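PDB 4N04: Glyoxalase/bleomycin resistance protein/dioxygenase from Catenulispora acidiphila, which is of unconfirmed function but belongs to the glyoxalase/bleomycin resistance/dioxygenase superfamily and may act as a dioxygenase. Local coordinates for residues Ala19-Tyr24 and Thr39-Gln44; Arg25-Ala30 and Ser107-Gly112. The protein carries 1 engineered substitution. One frame throughout, in Å; residues are numbered along the deposited sequence.

Interaction 1 (Ala19-Tyr24 and Thr39-Gln44); sequences AALAWY and TEAVWQ
Trp43 reaches from strand 40-46 toward helix 17-28 and lays the far corner of its six-membered ring against Leu21 and Tyr24. Its CG stands anti to the carbonyl carbon (chi1 -75°), which carries the indole across the gap between strand and helix. CH2 and its neighbour CZ2 do the touching, CH2 the nearer: Tyr24 CB lies 3.7 Å from Trp43 CH2, and Leu21 CD1 is 3.8 Å from that same carbon. Both approach the indole obliquely. Tyr24 meets it through its CB alone, because the phenol ring leads away from the strand; Trp23 CE3 sits over one face of that ring and the hydroxyl hydrogen-bonds Asp103. Leu21 is extended, CG anti to the backbone N at 174°, and this brings CD1 over to the strand, where it also meets Ala41 CB at 4.2 Å. No hydrogen bond joins 19-24 to 39-44; the indole N-H probably bonds to Ala30 O, which would help to hold the ring's rotation. Segments 19-24 and 40-44 run nearly parallel, 14° apart, their axes 9.9 Å from each other. This is the helix of a βαβββ module packed on its own four-stranded sheet, the repeating unit of the vicinal oxygen chelate (VOC) fold.

Interaction 2 (Arg25-Ala30 and Ser107-Gly112); sequences RSLLGA and SEIAFG
Leu27 on the last turn of helix 17-28 meets Ile109 and Phe111 of strand 108-113, and the contact ties the first βαβββ module of the vicinal oxygen chelate fold to the sheet of the second. From its CB, which points toward the strand, the leucine chain runs out with CG anti to the backbone N (chi1 171°), straight at the incoming phenylalanine. CG is already near the ring, 4.2 Å from Phe111 CZ. Beyond it the two methyls divide the work. Leu27 CD1 approaches the ring obliquely and comes within 3.9 Å of Phe111 CE2. CD2 lies at the ring edge, in its plane, and sits 4.0 Å from Phe111 CZ; it is also the methyl that touches the isoleucine.

Phe111 and Leu27 arrive from opposite directions, the ring leaving its strand with CG anti to the carbonyl carbon. Leu67 on the neighbouring strand and Leu72 and Val75 of helix 72-81 pack on the same phenylalanine, while Tyr101 and Val84 touch Leu27, so the leucine is sunk among side chains of the second module. All three residues that touch here are buried, and the side-chain contact is wholly apolar.

After Leu28 the helix ends: Gly29 takes a positive phi of 65°, and its N is bonded to Arg25 O at 2.7 Å. Arg82 NE and NH2 hydrogen-bond the carbonyl oxygens of Ser26 and Leu27, respectively. On the strand, Ile109 offers its branch methyl, with CG2 4.1 Å from Leu27 CD2.

How the interactions relate
Both contacts are buried and apolar, and both draw on helix 17-28, one turn after another. Interaction 1 stays within the first module, setting the helix on its own sheet; interaction 2, closer to the centre of the chain, takes the end of that helix to a strand of the other sheet. Because the helix touches strand 40-46 in one contact and strand 108-113 in the other, it bridges the two sheets. Their chemistry differs in the ring involved: an indole with a polar N-H in the first, a plain phenyl in the second. The indole's bond to 25-30 joins the two contacts directly, Trp43 CG packs 3.5 Å from Leu28 CD1, and Tyr24 OH lies 3.6 Å from Ile109 CD1.

Interaction 1 (Ala19-Tyr24 and Thr39-Gln44)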
ATOM      1  N   ALA A  19      -0.704  -8.712 -11.336  1.00 45.67           N
ATOM      2  CA  ALA A  19      -1.722  -8.752 -10.282  1.00 44.53           C
ATOM      3  C   ALA A  19      -1.422  -7.705  -9.217  1.00 49.94           C
ATOM      4  O   ALA A  19      -2.311  -6.988  -8.753  1.00 52.45           O
ATOM      5  CB  ALA A  19      -1.802 -10.124  -9.660  1.00 44.09           C
ATOM      6  N   ALA A  20      -0.153  -7.612  -8.845  1.00 44.64           N
ATOM      7  CA  ALA A  20       0.256  -6.694  -7.791  1.00 45.91           C
ATOM      8  C   ALA A  20       0.074  -5.238  -8.224  1.00 46.44           C
ATOM      9  O   ALA A  20      -0.416  -4.404  -7.454  1.00 43.20           O
ATOM     10  CB  ALA A  20       1.708  -6.969  -7.365  1.00 42.28           C
ATOM     11  N   LEU A  21       0.475  -4.935  -9.452  1.00 43.98           N
ATOM     12  CA  LEU A  21       0.344  -3.588  -9.976  1.00 46.80           C
ATOM     13  C   LEU A  21      -1.123  -3.167  -9.992  1.00 50.54           C
ATOM     14  O   LEU A  21      -1.456  -2.049  -9.589  1.00 49.04           O
ATOM     15  CB  LEU A  21       0.944  -3.505 -11.378  1.00 45.21           C
ATOM     16  CG  LEU A  21       0.770  -2.205 -12.164  1.00 51.99           C
ATOM     17  CD1 LEU A  21       1.293  -1.009 -11.389  1.00 45.66           C
ATOM     18  CD2 LEU A  21       1.497  -2.330 -13.498  1.00 53.28           C
ATOM     19  N   ALA A  22      -1.992  -4.069 -10.444  1.00 45.36           N
ATOM     20  CA  ALA A  22      -3.418  -3.794 -10.484  1.00 56.81           C
ATOM     21  C   ALA A  22      -3.925  -3.468  -9.081  1.00 57.02           C
ATOM     22  O   ALA A  22      -4.559  -2.426  -8.852  1.00 57.21           O
ATOM     23  CB  ALA A  22      -4.160  -4.984 -11.049  1.00 46.21           C
ATOM     24  N   TRP A  23      -3.621  -4.361  -8.141  1.00 54.77           N
ATOM     25  CA  TRP A  23      -4.075  -4.221  -6.766  1.00 43.93           C
ATOM     26  C   TRP A  23      -3.575  -2.936  -6.112  1.00 43.64           C
ATOM     27  O   TRP A  23      -4.364  -2.186  -5.545  1.00 44.67           O
ATOM     28  CB  TRP A  23      -3.671  -5.440  -5.945  1.00 43.19           C
ATOM     29  CG  TRP A  23      -4.271  -5.452  -4.582  1.00 48.10           C
ATOM     30  CD1 TRP A  23      -5.481  -5.970  -4.225  1.00 42.83           C
ATOM     31  CD2 TRP A  23      -3.692  -4.917  -3.385  1.00 44.94           C
ATOM     32  NE1 TRP A  23      -5.694  -5.787  -2.882  1.00 42.25           N
ATOM     33  CE2 TRP A  23      -4.609  -5.149  -2.341  1.00 45.46           C
ATOM     34  CE3 TRP A  23      -2.489  -4.263  -3.094  1.00 44.91           C
ATOM     35  CZ2 TRP A  23      -4.361  -4.751  -1.030  1.00 41.04           C
ATOM     36  CZ3 TRP A  23      -2.248  -3.868  -1.786  1.00 40.87           C
ATOM     37  CH2 TRP A  23      -3.181  -4.110  -0.777  1.00 40.63           C
ATOM     38  N   TYR A  24      -2.281  -2.661  -6.194  1.00 43.34           N
ATOM     39  CA  TYR A  24      -1.760  -1.442  -5.581  1.00 44.60           C
ATOM     40  C   TYR A  24      -2.336  -0.181  -6.227  1.00 44.70           C
ATOM     41  O   TYR A  24      -2.525   0.841  -5.561  1.00 43.78           O
ATOM     42  CB  TYR A  24      -0.222  -1.427  -5.584  1.00 42.66           C
ATOM     43  CG  TYR A  24       0.384  -2.294  -4.494  1.00 44.05           C
ATOM     44  CD1 TYR A  24       0.679  -1.765  -3.239  1.00 41.12           C
ATOM     45  CD2 TYR A  24       0.629  -3.641  -4.714  1.00 41.59           C
ATOM     46  CE1 TYR A  24       1.217  -2.556  -2.230  1.00 40.34           C
ATOM     47  CE2 TYR A  24       1.153  -4.435  -3.741  1.00 40.85           C
ATOM     48  CZ  TYR A  24       1.452  -3.897  -2.486  1.00 47.74           C
ATOM     49  OH  TYR A  24       1.984  -4.701  -1.512  1.00 39.52           O
ATOM     50  N   THR A  39       9.323  -5.018 -14.380  1.00 55.40           N
ATOM     51  CA  THR A  39       8.641  -5.589 -13.227  1.00 56.74           C
ATOM     52  C   THR A  39       8.913  -4.801 -11.931  1.00 51.99           C
ATOM     53  O   THR A  39       9.128  -5.374 -10.865  1.00 47.53           O
ATOM     54  CB  THR A  39       8.937  -7.090 -13.080  1.00 58.19           C
ATOM     55  OG1 THR A  39      10.349  -7.305 -13.099  1.00 60.70           O
ATOM     56  CG2 THR A  39       8.307  -7.853 -14.237  1.00 52.75           C
ATOM     57  N   GLU A  40       8.859  -3.476 -12.050  1.00 47.42           N
ATOM     58  CA  GLU A  40       9.072  -2.569 -10.935  1.00 50.36           C
ATOM     59  C   GLU A  40       8.278  -1.294 -11.111  1.00 48.15           C
ATOM     60  O   GLU A  40       8.357  -0.637 -12.142  1.00 46.02           O
ATOM     61  CB  GLU A  40      10.538  -2.201 -10.816  1.00 59.17           C
ATOM     62  CG  GLU A  40      11.151  -2.668  -9.544  1.00 69.39           C
ATOM     63  CD  GLU A  40      12.418  -1.930  -9.195  1.00 75.97           C
ATOM     64  OE1 GLU A  40      13.507  -2.393  -9.605  1.00 76.67           O
ATOM     65  OE2 GLU A  40      12.313  -0.889  -8.507  1.00 78.06           O
ATOM     66  N   ALA A  41       7.519  -0.937 -10.086  1.00 46.73           N
ATOM     67  CA  ALA A  41       6.705   0.259 -10.129  1.00 42.97           C
ATOM     68  C   ALA A  41       6.881   1.036  -8.829  1.00 47.44           C
ATOM     69  O   ALA A  41       6.859   0.456  -7.741  1.00 48.21           O
ATOM     70  CB  ALA A  41       5.251  -0.113 -10.345  1.00 39.16           C
ATOM     71  N   VAL A  42       7.059   2.344  -8.959  1.00 37.30           N
ATOM     72  CA  VAL A  42       7.268   3.248  -7.841  1.00 36.90           C
ATOM     73  C   VAL A  42       6.124   4.257  -7.763  1.00 44.02           C
ATOM     74  O   VAL A  42       5.758   4.862  -8.769  1.00 45.96           O
ATOM     75  CB  VAL A  42       8.568   4.043  -8.032  1.00 37.69           C
ATOM     76  CG1 VAL A  42       8.765   5.049  -6.913  1.00 37.24           C
ATOM     77  CG2 VAL A  42       9.753   3.112  -8.137  1.00 37.88           C
ATOM     78  N   TRP A  43       5.543   4.422  -6.577  1.00 41.22           N
ATOM     79  CA  TRP A  43       4.574   5.483  -6.339  1.00 37.33           C
ATOM     80  C   TRP A  43       5.197   6.515  -5.431  1.00 45.06           C
ATOM     81  O   TRP A  43       5.707   6.181  -4.357  1.00 43.89           O
ATOM     82  CB  TRP A  43       3.324   4.972  -5.635  1.00 37.71           C
ATOM     83  CG  TRP A  43       2.385   4.193  -6.462  1.00 38.32           C
ATOM     84  CD1 TRP A  43       1.213   4.631  -6.993  1.00 39.62           C
ATOM     85  CD2 TRP A  43       2.499   2.816  -6.825  1.00 43.22           C
ATOM     86  NE1 TRP A  43       0.590   3.619  -7.674  1.00 40.30           N
ATOM     87  CE2 TRP A  43       1.361   2.491  -7.592  1.00 44.36           C
ATOM     88  CE3 TRP A  43       3.456   1.824  -6.584  1.00 37.76           C
ATOM     89  CZ2 TRP A  43       1.149   1.219  -8.118  1.00 40.18           C
ATOM     90  CZ3 TRP A  43       3.249   0.560  -7.110  1.00 44.09           C
ATOM     91  CH2 TRP A  43       2.104   0.267  -7.865  1.00 43.79           C
ATOM     92  N   GLN A  44       5.147   7.773  -5.848  1.00 46.30           N
ATOM     93  CA  GLN A  44       5.430   8.848  -4.920  1.00 46.80           C
ATOM     94  C   GLN A  44       4.136   9.189  -4.215  1.00 44.62           C
ATOM     95  O   GLN A  44       3.173   9.621  -4.850  1.00 45.27           O
ATOM     96  CB  GLN A  44       5.967  10.080  -5.622  1.00 47.34           C
ATOM     97  CG  GLN A  44       6.203  11.207  -4.650  1.00 49.87           C
ATOM     98  CD  GLN A  44       7.218  12.183  -5.164  1.00 55.86           C
ATOM     99  OE1 GLN A  44       8.234  11.789  -5.731  1.00 59.13           O
ATOM    100  NE2 GLN A  44       6.947  13.468  -4.986  1.00 59.22           N
TER

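Interaction 2 (Arg25-Ala30 and Ser107-Gly112)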
ATOM      1  N   ARG A  25      -2.619  -0.261  -7.523  1.00 50.03           N
ATOM      2  CA  ARG A  25      -3.259   0.841  -8.236  1.00 55.58           C
ATOM      3  C   ARG A  25      -4.624   1.137  -7.611  1.00 54.54           C
ATOM      4  O   ARG A  25      -4.905   2.275  -7.207  1.00 45.83           O
ATOM      5  CB  ARG A  25      -3.422   0.503  -9.719  1.00 62.12           C
ATOM      6  CG  ARG A  25      -3.196   1.686 -10.645  1.00 67.42           C
ATOM      7  CD  ARG A  25      -4.010   1.551 -11.927  1.00 69.26           C
ATOM      8  NE  ARG A  25      -3.799   0.265 -12.583  1.00 68.01           N
ATOM      9  CZ  ARG A  25      -2.822   0.032 -13.454  1.00 68.89           C
ATOM     10  NH1 ARG A  25      -1.968   1.001 -13.763  1.00 68.47           N
ATOM     11  NH2 ARG A  25      -2.696  -1.169 -14.015  1.00 67.03           N
ATOM     12  N   SER A  26      -5.459   0.104  -7.524  1.00 51.18           N
ATOM     13  CA  SER A  26      -6.758   0.222  -6.870  1.00 49.47           C
ATOM     14  C   SER A  26      -6.642   0.791  -5.458  1.00 52.64           C
ATOM     15  O   SER A  26      -7.338   1.739  -5.108  1.00 60.43           O
ATOM     16  CB  SER A  26      -7.453  -1.135  -6.823  1.00 50.19           C
ATOM     17  OG  SER A  26      -7.695  -1.633  -8.131  1.00 54.46           O
ATOM     18  N   LEU A  27      -5.757   0.218  -4.654  1.00 45.28           N
ATOM     19  CA  LEU A  27      -5.639   0.620  -3.269  1.00 46.84           C
ATOM     20  C   LEU A  27      -5.265   2.094  -3.160  1.00 52.25           C
ATOM     21  O   LEU A  27      -5.921   2.863  -2.450  1.00 52.29           O
ATOM     22  CB  LEU A  27      -4.610  -0.256  -2.530  1.00 46.03           C
ATOM     23  CG  LEU A  27      -4.225   0.198  -1.120  1.00 45.78           C
ATOM     24  CD1 LEU A  27      -5.364  -0.081  -0.146  1.00 48.11           C
ATOM     25  CD2 LEU A  27      -2.950  -0.464  -0.651  1.00 43.55           C
ATOM     26  N   LEU A  28      -4.208   2.491  -3.860  1.00 53.51           N
ATOM     27  CA  LEU A  28      -3.694   3.849  -3.724  1.00 52.99           C
ATOM     28  C   LEU A  28      -4.514   4.860  -4.559  1.00 57.73           C
ATOM     29  O   LEU A  28      -4.495   6.063  -4.292  1.00 58.14           O
ATOM     30  CB  LEU A  28      -2.209   3.897  -4.103  1.00 49.22           C
ATOM     31  CG  LEU A  28      -1.212   3.002  -3.353  1.00 47.81           C
ATOM     32  CD1 LEU A  28       0.104   2.894  -4.136  1.00 43.38           C
ATOM     33  CD2 LEU A  28      -0.950   3.502  -1.940  1.00 41.99           C
ATOM     34  N   GLY A  29      -5.242   4.368  -5.558  1.00 59.66           N
ATOM     35  CA  GLY A  29      -6.023   5.241  -6.410  1.00 62.97           C
ATOM     36  C   GLY A  29      -5.161   6.181  -7.236  1.00 64.39           C
ATOM     37  O   GLY A  29      -5.535   7.319  -7.520  1.00 65.90           O
ATOM     38  N   ALA A  30      -3.985   5.701  -7.609  1.00 60.25           N
ATOM     39  CA  ALA A  30      -3.104   6.458  -8.474  1.00 55.54           C
ATOM     40  C   ALA A  30      -2.303   5.486  -9.300  1.00 57.25           C
ATOM     41  O   ALA A  30      -2.208   4.307  -8.975  1.00 61.32           O
ATOM     42  CB  ALA A  30      -2.184   7.353  -7.670  1.00 49.84           C
ATOM     43  N   SER A 107       1.323  -9.757   1.744  1.00 26.85           N
ATOM     44  CA  SER A 107       1.987  -8.680   2.457  1.00 30.34           C
ATOM     45  C   SER A 107       0.941  -7.756   3.084  1.00 32.94           C
ATOM     46  O   SER A 107      -0.173  -7.627   2.569  1.00 33.72           O
ATOM     47  CB  SER A 107       2.907  -7.897   1.532  1.00 26.79           C
ATOM     48  OG  SER A 107       4.095  -8.609   1.290  1.00 27.55           O
ATOM     49  N   GLU A 108       1.309  -7.123   4.196  1.00 32.86           N
ATOM     50  CA  GLU A 108       0.394  -6.279   4.962  1.00 37.03           C
ATOM     51  C   GLU A 108       0.660  -4.802   4.723  1.00 32.65           C
ATOM     52  O   GLU A 108       1.758  -4.310   4.982  1.00 36.43           O
ATOM     53  CB  GLU A 108       0.529  -6.576   6.459  1.00 38.01           C
ATOM     54  CG  GLU A 108       0.168  -8.004   6.841  1.00 44.80           C
ATOM     55  CD  GLU A 108       0.501  -8.356   8.300  1.00 52.99           C
ATOM     56  OE1 GLU A 108       0.988  -7.475   9.039  1.00 58.07           O
ATOM     57  OE2 GLU A 108       0.282  -9.522   8.708  1.00 54.18           O
ATOM     58  N   ILE A 109      -0.344  -4.103   4.214  1.00 33.37           N
ATOM     59  CA  ILE A 109      -0.264  -2.658   4.077  1.00 33.45           C
ATOM     60  C   ILE A 109      -1.272  -2.025   5.021  1.00 37.38           C
ATOM     61  O   ILE A 109      -2.479  -2.100   4.783  1.00 39.01           O
ATOM     62  CB  ILE A 109      -0.597  -2.191   2.633  1.00 33.82           C
ATOM     63  CG1 ILE A 109       0.113  -3.067   1.609  1.00 33.03           C
ATOM     64  CG2 ILE A 109      -0.227  -0.732   2.445  1.00 34.10           C
ATOM     65  CD1 ILE A 109       1.613  -2.924   1.630  1.00 31.97           C
ATOM     66  N   ALA A 110      -0.785  -1.398   6.084  1.00 34.73           N
ATOM     67  CA  ALA A 110      -1.678  -0.803   7.072  1.00 36.35           C
ATOM     68  C   ALA A 110      -1.788   0.714   6.951  1.00 37.39           C
ATOM     69  O   ALA A 110      -0.826   1.407   6.594  1.00 36.61           O
ATOM     70  CB  ALA A 110      -1.271  -1.202   8.487  1.00 36.23           C
ATOM     71  N   PHE A 111      -2.985   1.211   7.249  1.00 41.42           N
ATOM     72  CA  PHE A 111      -3.275   2.634   7.231  1.00 41.34           C
ATOM     73  C   PHE A 111      -3.842   3.042   8.565  1.00 46.57           C
ATOM     74  O   PHE A 111      -4.854   2.505   9.016  1.00 50.54           O
ATOM     75  CB  PHE A 111      -4.288   2.961   6.145  1.00 42.94           C
ATOM     76  CG  PHE A 111      -3.773   2.766   4.756  1.00 41.55           C
ATOM     77  CD1 PHE A 111      -3.219   3.823   4.057  1.00 46.95           C
ATOM     78  CD2 PHE A 111      -3.854   1.528   4.142  1.00 44.95           C
ATOM     79  CE1 PHE A 111      -2.750   3.650   2.773  1.00 45.80           C
ATOM     80  CE2 PHE A 111      -3.389   1.344   2.855  1.00 47.71           C
ATOM     81  CZ  PHE A 111      -2.831   2.406   2.165  1.00 45.82           C
ATOM     82  N   GLY A 112      -3.184   4.001   9.200  1.00 46.97           N
ATOM     83  CA  GLY A 112      -3.641   4.513  10.473  1.00 47.16           C
ATOM     84  C   GLY A 112      -3.939   5.994  10.404  1.00 51.64           C
ATOM     85  O   GLY A 112      -3.843   6.615   9.344  1.00 54.54           O
TER